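Long-range contacts in Baccell_00875 (Bacteroides cellulosilyticus DSM 14838, PDB 5NO8), which probably acts as a polysaccharide lyase that removes L-rhamnose caps from arabinogalactan by cleaving the bond between rhamnose and glucuronic acid: residues W54-D59 and P147-Y152; N263-E268 and A330-I335. All coordinates share one frame; numbering follows the deposited sequence.

Interaction 1 (W54-D59 and P147-Y152); sequences WVVKTD and PFNDNY
Asn149 lies against the backbone of Trp54 and Val55, and its whole side chain takes part. CB sits 3.5 Å from Trp54 O. CG stands anti to the backbone N (chi1 -157°), which carries the amide alongside the Val55 peptide; CG lies 3.8 Å from Val55 O. At the tip the two branches part. OD1 meets the CG2 methyl of Val56 at 3.8 Å and accepts a hydrogen bond of 3.0 Å from Asn151 ND2, which comes in tilted from the carbonyl plane. Gln62 also donates to OD1. ND2 bonds to the backbone O of Asn53, just ahead of Trp54. With an alanine here, Asn53 O and the amides of Gln62 and Asn151 would probably lose this partner, and the Asn151 amide would be freer to turn, although Arg162 would still hold its oxygen.

The backbones add a single bridge between Val55 and Phe148. Val56 N donates to Pro147 O at 2.8 Å. Asn149 N donates to Trp54 O at 2.9 Å, but from above the carbonyl plane, 44° out of it. Asn149 is also the centre of an inverse gamma turn, with a weak bond from Asp150 N to Phe148 O. Phe148 CA-H also points at Trp54 O. Beside these bonds, Val55 and Val56 touch the Pro147 ring, with Val56 CB 4.4 Å from Pro147 CB.

Both segments are irregular loops. One leads to strand 75-81, and the other joins strand 137-145 to helix 155-161. Few apolar atoms meet here. The loops are tied mainly through backbone groups and one buried amide, whose oxygen is gripped by two donors and whose nitrogen is held as well, so its rotation is fixed.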
ATOM      1  N   TRP A  54      -1.133 -12.654 -17.603  1.00 16.72           N
ATOM      2  CA  TRP A  54      -1.714 -11.870 -16.511  1.00 16.43           C
ATOM      3  C   TRP A  54      -1.964 -12.692 -15.262  1.00 16.88           C
ATOM      4  O   TRP A  54      -2.263 -12.113 -14.195  1.00 17.29           O
ATOM      5  CB  TRP A  54      -2.978 -11.166 -16.985  1.00 15.84           C
ATOM      6  CG  TRP A  54      -2.637 -10.096 -17.960  1.00 17.00           C
ATOM      7  CD1 TRP A  54      -2.447 -10.229 -19.326  1.00 18.04           C
ATOM      8  CD2 TRP A  54      -2.350  -8.735 -17.658  1.00 16.96           C
ATOM      9  NE1 TRP A  54      -2.100  -9.026 -19.870  1.00 17.55           N
ATOM     10  CE2 TRP A  54      -2.037  -8.090 -18.874  1.00 17.58           C
ATOM     11  CE3 TRP A  54      -2.371  -7.981 -16.479  1.00 17.17           C
ATOM     12  CZ2 TRP A  54      -1.719  -6.729 -18.930  1.00 18.56           C
ATOM     13  CZ3 TRP A  54      -2.073  -6.640 -16.541  1.00 16.89           C
ATOM     14  CH2 TRP A  54      -1.743  -6.024 -17.761  1.00 16.87           C
ATOM     15  N   VAL A  55      -1.812 -14.007 -15.358  1.00 16.63           N
ATOM     16  CA  VAL A  55      -1.863 -14.881 -14.175  1.00 17.16           C
ATOM     17  C   VAL A  55      -0.532 -15.552 -13.853  1.00 18.38           C
ATOM     18  O   VAL A  55       0.335 -15.747 -14.725  1.00 18.71           O
ATOM     19  CB  VAL A  55      -2.998 -15.942 -14.247  1.00 17.68           C
ATOM     20  CG1 VAL A  55      -4.355 -15.285 -14.376  1.00 19.09           C
ATOM     21  CG2 VAL A  55      -2.820 -16.945 -15.367  1.00 18.21           C
ATOM     22  N   VAL A  56      -0.380 -15.890 -12.581  1.00 17.40           N
ATOM     23  CA  VAL A  56       0.727 -16.692 -12.101  1.00 18.76           C
ATOM     24  C   VAL A  56       0.545 -18.079 -12.707  1.00 19.03           C
ATOM     25  O   VAL A  56      -0.576 -18.565 -12.764  1.00 18.98           O
ATOM     26  CB  VAL A  56       0.721 -16.793 -10.555  1.00 19.06           C
ATOM     27  CG1 VAL A  56       1.909 -17.613 -10.049  1.00 20.73           C
ATOM     28  CG2 VAL A  56       0.762 -15.398  -9.931  1.00 19.40           C
ATOM     29  N   LYS A  57       1.633 -18.719 -13.128  1.00 20.04           N
ATOM     30  CA  LYS A  57       1.529 -20.111 -13.594  1.00 22.37           C
ATOM     31  C   LYS A  57       1.220 -21.027 -12.432  1.00 20.59           C
ATOM     32  O   LYS A  57       1.781 -20.884 -11.348  1.00 19.53           O
ATOM     33  CB  LYS A  57       2.795 -20.547 -14.320  1.00 25.01           C
ATOM     34  CG  LYS A  57       2.892 -19.900 -15.698  1.00 29.30           C
ATOM     35  CD  LYS A  57       4.038 -20.474 -16.511  1.00 34.74           C
ATOM     36  CE  LYS A  57       5.365 -20.058 -15.917  1.00 38.34           C
ATOM     37  NZ  LYS A  57       6.493 -20.337 -16.841  1.00 42.01           N
ATOM     38  N   THR A  58       0.309 -21.968 -12.647  1.00 20.96           N
ATOM     39  CA  THR A  58      -0.171 -22.814 -11.557  1.00 22.22           C
ATOM     40  C   THR A  58       0.181 -24.278 -11.849  1.00 23.90           C
ATOM     41  O   THR A  58      -0.588 -25.194 -11.580  1.00 24.89           O
ATOM     42  CB  THR A  58      -1.677 -22.578 -11.313  1.00 23.01           C
ATOM     43  OG1 THR A  58      -2.392 -22.613 -12.559  1.00 23.04           O
ATOM     44  CG2 THR A  58      -1.903 -21.211 -10.661  1.00 23.15           C
ATOM     45  N   ASP A  59       1.384 -24.477 -12.379  1.00 23.84           N
ATOM     46  CA  ASP A  59       1.937 -25.817 -12.640  1.00 25.85           C
ATOM     47  C   ASP A  59       3.252 -26.031 -11.904  1.00 25.49           C
ATOM     48  O   ASP A  59       4.014 -26.921 -12.255  1.00 24.92           O
ATOM     49  CB  ASP A  59       2.138 -26.011 -14.158  1.00 27.01           C
ATOM     50  CG  ASP A  59       3.091 -24.984 -14.787  1.00 29.42           C
ATOM     51  OD1 ASP A  59       3.650 -24.084 -14.093  1.00 27.59           O
ATOM     52  OD2 ASP A  59       3.295 -25.068 -16.020  1.00 32.35           O
ATOM     53  N   PRO A 147      -5.540 -15.561  -9.658  1.00 14.56           N
ATOM     54  CA  PRO A 147      -4.106 -15.446  -9.354  1.00 15.42           C
ATOM     55  C   PRO A 147      -3.397 -14.468 -10.278  1.00 16.03           C
ATOM     56  O   PRO A 147      -2.550 -14.858 -11.063  1.00 17.44           O
ATOM     57  CB  PRO A 147      -3.599 -16.877  -9.499  1.00 16.04           C
ATOM     58  CG  PRO A 147      -4.519 -17.481 -10.503  1.00 15.70           C
ATOM     59  CD  PRO A 147      -5.864 -16.865 -10.251  1.00 15.64           C
ATOM     60  N   PHE A 148      -3.745 -13.192 -10.144  1.00 15.85           N
ATOM     61  CA  PHE A 148      -3.106 -12.105 -10.919  1.00 16.15           C
ATOM     62  C   PHE A 148      -1.597 -12.136 -10.670  1.00 15.67           C
ATOM     63  O   PHE A 148      -1.137 -12.408  -9.540  1.00 15.99           O
ATOM     64  CB  PHE A 148      -3.666 -10.729 -10.545  1.00 15.31           C
ATOM     65  CG  PHE A 148      -5.082 -10.495 -10.975  1.00 15.55           C
ATOM     66  CD1 PHE A 148      -5.372 -10.067 -12.264  1.00 15.86           C
ATOM     67  CD2 PHE A 148      -6.129 -10.665 -10.071  1.00 15.04           C
ATOM     68  CE1 PHE A 148      -6.688  -9.836 -12.668  1.00 16.47           C
ATOM     69  CE2 PHE A 148      -7.440 -10.455 -10.468  1.00 15.30           C
ATOM     70  CZ  PHE A 148      -7.718 -10.046 -11.760  1.00 16.06           C
ATOM     71  N   ASN A 149      -0.834 -11.830 -11.727  1.00 17.27           N
ATOM     72  CA  ASN A 149       0.629 -11.996 -11.739  1.00 17.62           C
ATOM     73  C   ASN A 149       1.317 -10.785 -11.109  1.00 17.49           C
ATOM     74  O   ASN A 149       1.947  -9.979 -11.798  1.00 17.50           O
ATOM     75  CB  ASN A 149       1.081 -12.248 -13.196  1.00 17.40           C
ATOM     76  CG  ASN A 149       2.412 -12.962 -13.302  1.00 17.74           C
ATOM     77  OD1 ASN A 149       2.963 -13.440 -12.326  1.00 17.67           O
ATOM     78  ND2 ASN A 149       2.931 -13.041 -14.537  1.00 19.17           N
ATOM     79  N   ASP A 150       1.116 -10.638  -9.801  1.00 18.55           N
ATOM     80  CA  ASP A 150       1.563  -9.487  -9.026  1.00 18.27           C
ATOM     81  C   ASP A 150       2.677  -9.991  -8.123  1.00 17.84           C
ATOM     82  O   ASP A 150       2.457 -10.540  -7.025  1.00 16.34           O
ATOM     83  CB  ASP A 150       0.405  -8.885  -8.216  1.00 18.55           C
ATOM     84  CG  ASP A 150       0.760  -7.545  -7.564  1.00 19.09           C
ATOM     85  OD1 ASP A 150       1.968  -7.280  -7.275  1.00 18.97           O
ATOM     86  OD2 ASP A 150      -0.180  -6.729  -7.349  1.00 18.42           O
ATOM     87  N   ASN A 151       3.899  -9.857  -8.618  1.00 16.51           N
ATOM     88  CA  ASN A 151       5.074 -10.303  -7.891  1.00 16.77           C
ATOM     89  C   ASN A 151       6.318  -9.624  -8.491  1.00 16.39           C
ATOM     90  O   ASN A 151       6.217  -8.954  -9.513  1.00 16.64           O
ATOM     91  CB  ASN A 151       5.170 -11.837  -7.897  1.00 17.07           C
ATOM     92  CG  ASN A 151       4.970 -12.420  -9.273  1.00 18.81           C
ATOM     93  OD1 ASN A 151       5.851 -12.286 -10.114  1.00 19.30           O
ATOM     94  ND2 ASN A 151       3.792 -13.050  -9.517  1.00 16.81           N
ATOM     95  N   TYR A 152       7.445  -9.780  -7.809  1.00 18.72           N
ATOM     96  CA  TYR A 152       8.633  -8.974  -8.016  1.00 20.30           C
ATOM     97  C   TYR A 152       9.861  -9.849  -8.266  1.00 20.87           C
ATOM     98  O   TYR A 152      10.756  -9.892  -7.429  1.00 22.23           O
ATOM     99  CB  TYR A 152       8.893  -8.118  -6.773  1.00 20.85           C
ATOM    100  CG  TYR A 152       7.795  -7.145  -6.364  1.00 21.03           C
ATOM    101  CD1 TYR A 152       7.104  -6.382  -7.313  1.00 21.55           C
ATOM    102  CD2 TYR A 152       7.526  -6.919  -5.008  1.00 21.81           C
ATOM    103  CE1 TYR A 152       6.119  -5.460  -6.923  1.00 22.38           C
ATOM    104  CE2 TYR A 152       6.563  -5.996  -4.611  1.00 22.33           C
ATOM    105  CZ  TYR A 152       5.852  -5.282  -5.552  1.00 22.31           C
ATOM    106  OH  TYR A 152       4.877  -4.353  -5.135  1.00 24.24           O
TER

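Interaction 2 (N263-E268 and A330-I335); sequences NKYVFE and ADCLVI
The rings of Tyr265 and Phe267 both meet Cys332, but differently. SG lies at the edge of the Phe267 ring, 85° off the ring normal and 4.0 Å from CE2. Leu333 O is at the same ring's edge, 3.9 Å from CD2, and Asn263 OD1 of its own segment also lies at an edge, in the ring plane. The Tyr265 ring sees the sulfur obliquely, its CD1 4.2 Å from SG. Asp331 O approaches that ring at the edge, near its plane. SG is anti to its own carbonyl carbon (chi1 -61°), a position that brings it near both rings. The Tyr265 hydroxyl bonds to Cys262 N, and Tyr585 and Asn588 touch the same side chain.

Strand 266-268 is the short outermost strand of a mixed sheet and pairs in parallel with strand 326-335, whose other neighbour, strand 314-322, runs antiparallel. Leu333 is held through both its N and its O. Its N donates to Tyr265 O, and its O takes Phe267 N at 2.8 Å. Ile335 N then bonds to Phe267 O at 2.9 Å. CA-H groups of Cys332, Val266, Val334 and Glu268 point at carbonyl oxygens across the pair.

Side chains alternate between the two faces. Val266, Glu268, Leu333 and Ile335 share one; Val266 CG1 meets Ile335 CG2 at 4.2 Å, and Val266 CG2 reaches Leu333 CB. Phe267 and Val334 share the other, with Phe267 CB 4.3 Å from Val334 CG2. Ile335 turns CG1 between its backbone N and carbonyl carbon (chi1 65°), bringing that atom to 3.6 Å from Phe267 O. Helix 632-644 touches Val266 through Arg643 and Asn644.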
ATOM      1  N   ASN A 263     -14.984  13.449  -1.478  1.00 15.97           N
ATOM      2  CA  ASN A 263     -14.114  14.611  -1.580  1.00 16.86           C
ATOM      3  C   ASN A 263     -12.797  14.362  -0.838  1.00 17.25           C
ATOM      4  O   ASN A 263     -11.742  14.811  -1.286  1.00 17.55           O
ATOM      5  CB  ASN A 263     -14.829  15.906  -1.143  1.00 17.56           C
ATOM      6  CG  ASN A 263     -15.280  15.880   0.294  1.00 18.50           C
ATOM      7  OD1 ASN A 263     -15.934  14.941   0.729  1.00 17.57           O
ATOM      8  ND2 ASN A 263     -14.887  16.892   1.062  1.00 20.97           N
ATOM      9  N   LYS A 264     -12.870  13.661   0.293  1.00 16.17           N
ATOM     10  CA  LYS A 264     -11.694  13.201   1.028  1.00 18.34           C
ATOM     11  C   LYS A 264     -12.076  11.892   1.665  1.00 15.54           C
ATOM     12  O   LYS A 264     -13.253  11.568   1.685  1.00 14.91           O
ATOM     13  CB  LYS A 264     -11.363  14.146   2.148  1.00 21.03           C
ATOM     14  CG  LYS A 264     -11.073  15.535   1.712  1.00 26.52           C
ATOM     15  CD  LYS A 264     -10.356  16.274   2.810  1.00 27.54           C
ATOM     16  CE  LYS A 264     -11.271  16.932   3.793  1.00 30.75           C
ATOM     17  NZ  LYS A 264     -10.654  18.280   4.098  1.00 31.49           N
ATOM     18  N   TYR A 265     -11.100  11.162   2.187  1.00 13.39           N
ATOM     19  CA  TYR A 265     -11.382   9.899   2.890  1.00 13.79           C
ATOM     20  C   TYR A 265     -11.093   9.934   4.359  1.00 12.96           C
ATOM     21  O   TYR A 265     -11.467   9.012   5.082  1.00 13.18           O
ATOM     22  CB  TYR A 265     -10.677   8.722   2.184  1.00 13.03           C
ATOM     23  CG  TYR A 265     -11.212   8.594   0.808  1.00 13.08           C
ATOM     24  CD1 TYR A 265     -12.405   7.902   0.556  1.00 13.38           C
ATOM     25  CD2 TYR A 265     -10.576   9.231  -0.272  1.00 13.53           C
ATOM     26  CE1 TYR A 265     -12.953   7.856  -0.718  1.00 13.82           C
ATOM     27  CE2 TYR A 265     -11.105   9.169  -1.555  1.00 13.60           C
ATOM     28  CZ  TYR A 265     -12.293   8.466  -1.783  1.00 14.08           C
ATOM     29  OH  TYR A 265     -12.856   8.428  -3.033  1.00 14.65           O
ATOM     30  N   VAL A 266     -10.442  10.998   4.823  1.00 12.82           N
ATOM     31  CA  VAL A 266     -10.250  11.233   6.237  1.00 13.08           C
ATOM     32  C   VAL A 266     -10.735  12.658   6.516  1.00 13.91           C
ATOM     33  O   VAL A 266     -10.337  13.601   5.821  1.00 13.84           O
ATOM     34  CB  VAL A 266      -8.777  11.080   6.663  1.00 13.22           C
ATOM     35  CG1 VAL A 266      -8.620  11.379   8.143  1.00 13.13           C
ATOM     36  CG2 VAL A 266      -8.279   9.681   6.330  1.00 12.15           C
ATOM     37  N   PHE A 267     -11.615  12.778   7.501  1.00 13.84           N
ATOM     38  CA  PHE A 267     -12.277  14.028   7.873  1.00 14.80           C
ATOM     39  C   PHE A 267     -11.982  14.387   9.312  1.00 15.25           C
ATOM     40  O   PHE A 267     -11.882  13.504  10.143  1.00 15.34           O
ATOM     41  CB  PHE A 267     -13.781  13.840   7.760  1.00 14.74           C
ATOM     42  CG  PHE A 267     -14.238  13.627   6.372  1.00 15.42           C
ATOM     43  CD1 PHE A 267     -14.473  14.721   5.544  1.00 15.52           C
ATOM     44  CD2 PHE A 267     -14.309  12.340   5.839  1.00 16.29           C
ATOM     45  CE1 PHE A 267     -14.858  14.549   4.234  1.00 15.76           C
ATOM     46  CE2 PHE A 267     -14.710  12.167   4.520  1.00 16.90           C
ATOM     47  CZ  PHE A 267     -15.002  13.266   3.726  1.00 15.92           C
ATOM     48  N   GLU A 268     -11.851  15.689   9.609  1.00 15.29           N
ATOM     49  CA  GLU A 268     -11.911  16.177  10.975  1.00 17.40           C
ATOM     50  C   GLU A 268     -13.363  16.342  11.392  1.00 16.53           C
ATOM     51  O   GLU A 268     -14.230  16.667  10.577  1.00 15.36           O
ATOM     52  CB  GLU A 268     -11.211  17.543  11.120  1.00 20.64           C
ATOM     53  CG  GLU A 268      -9.739  17.505  10.747  1.00 24.93           C
ATOM     54  CD  GLU A 268      -9.075  18.844  11.022  1.00 28.31           C
ATOM     55  OE1 GLU A 268      -9.718  19.880  10.793  1.00 32.55           O
ATOM     56  OE2 GLU A 268      -7.926  18.865  11.479  1.00 32.73           O
ATOM     57  N   ALA A 330     -18.266   3.154   0.189  1.00 12.77           N
ATOM     58  CA  ALA A 330     -17.016   3.867   0.424  1.00 12.95           C
ATOM     59  C   ALA A 330     -16.648   3.794   1.896  1.00 13.04           C
ATOM     60  O   ALA A 330     -17.530   3.772   2.754  1.00 13.17           O
ATOM     61  CB  ALA A 330     -17.137   5.306   0.001  1.00 13.12           C
ATOM     62  N   ASP A 331     -15.341   3.739   2.182  1.00 13.52           N
ATOM     63  CA  ASP A 331     -14.825   3.668   3.564  1.00 13.87           C
ATOM     64  C   ASP A 331     -14.097   4.979   3.906  1.00 13.50           C
ATOM     65  O   ASP A 331     -13.096   5.312   3.263  1.00 13.39           O
ATOM     66  CB  ASP A 331     -13.846   2.518   3.728  1.00 15.26           C
ATOM     67  CG  ASP A 331     -14.487   1.158   3.522  1.00 18.35           C
ATOM     68  OD1 ASP A 331     -15.546   0.897   4.151  1.00 17.49           O
ATOM     69  OD2 ASP A 331     -13.914   0.344   2.741  1.00 18.65           O
ATOM     70  N   CYS A 332     -14.613   5.706   4.896  1.00 13.72           N
ATOM     71  CA  CYS A 332     -14.050   6.959   5.368  1.00 13.49           C
ATOM     72  C   CYS A 332     -13.736   6.865   6.856  1.00 13.19           C
ATOM     73  O   CYS A 332     -14.260   5.996   7.568  1.00 13.98           O
ATOM     74  CB  CYS A 332     -15.017   8.116   5.150  1.00 14.74           C
ATOM     75  SG  CYS A 332     -15.390   8.354   3.411  1.00 18.89           S
ATOM     76  N   LEU A 333     -12.891   7.783   7.323  1.00 12.66           N
ATOM     77  CA  LEU A 333     -12.517   7.860   8.723  1.00 13.05           C
ATOM     78  C   LEU A 333     -12.727   9.284   9.207  1.00 12.81           C
ATOM     79  O   LEU A 333     -12.384  10.233   8.497  1.00 13.12           O
ATOM     80  CB  LEU A 333     -11.031   7.500   8.906  1.00 13.94           C
ATOM     81  CG  LEU A 333     -10.459   7.510  10.310  1.00 15.24           C
ATOM     82  CD1 LEU A 333     -11.072   6.443  11.192  1.00 16.71           C
ATOM     83  CD2 LEU A 333      -8.935   7.314  10.274  1.00 15.95           C
ATOM     84  N   VAL A 334     -13.267   9.409  10.410  1.00 12.53           N
ATOM     85  CA  VAL A 334     -13.357  10.681  11.114  1.00 13.13           C
ATOM     86  C   VAL A 334     -12.426  10.699  12.313  1.00 13.52           C
ATOM     87  O   VAL A 334     -12.447   9.782  13.167  1.00 13.27           O
ATOM     88  CB  VAL A 334     -14.819  11.011  11.528  1.00 12.94           C
ATOM     89  CG1 VAL A 334     -14.886  12.396  12.174  1.00 13.25           C
ATOM     90  CG2 VAL A 334     -15.696  10.992  10.314  1.00 13.12           C
ATOM     91  N   ILE A 335     -11.608  11.748  12.386  1.00 14.43           N
ATOM     92  CA  ILE A 335     -10.698  11.936  13.520  1.00 16.62           C
ATOM     93  C   ILE A 335     -11.164  13.202  14.265  1.00 17.36           C
ATOM     94  O   ILE A 335     -11.897  13.988  13.697  1.00 18.19           O
ATOM     95  CB  ILE A 335      -9.226  12.033  13.075  1.00 17.89           C
ATOM     96  CG1 ILE A 335      -8.985  13.276  12.233  1.00 18.45           C
ATOM     97  CG2 ILE A 335      -8.812  10.775  12.304  1.00 17.53           C
ATOM     98  CD1 ILE A 335      -7.522  13.510  11.930  1.00 20.35           C
TER

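Interactions 1 and 2 are separate sites on opposite sides of the chain's centre. Their centres are 34 Å apart, and the nearest atoms about 18 Å. Along the chain they are in series: 54-59 with 147-152 closes before 263-268 with 330-335 opens. The first ties loops beside the strands 163-168 and 175-180 of an antiparallel sheet; the second pairs an outermost strand into a later, mixed sheet. Both pairs of segments have neighbours from later in the chain: Tyr152, which does not touch 54-59, meets His594, while Tyr265 and Val266 touch helix 632-644. A glycerol, probably from crystallisation, bonds to Lys264 NZ at interaction 2. By itself it does not show where substrate binds.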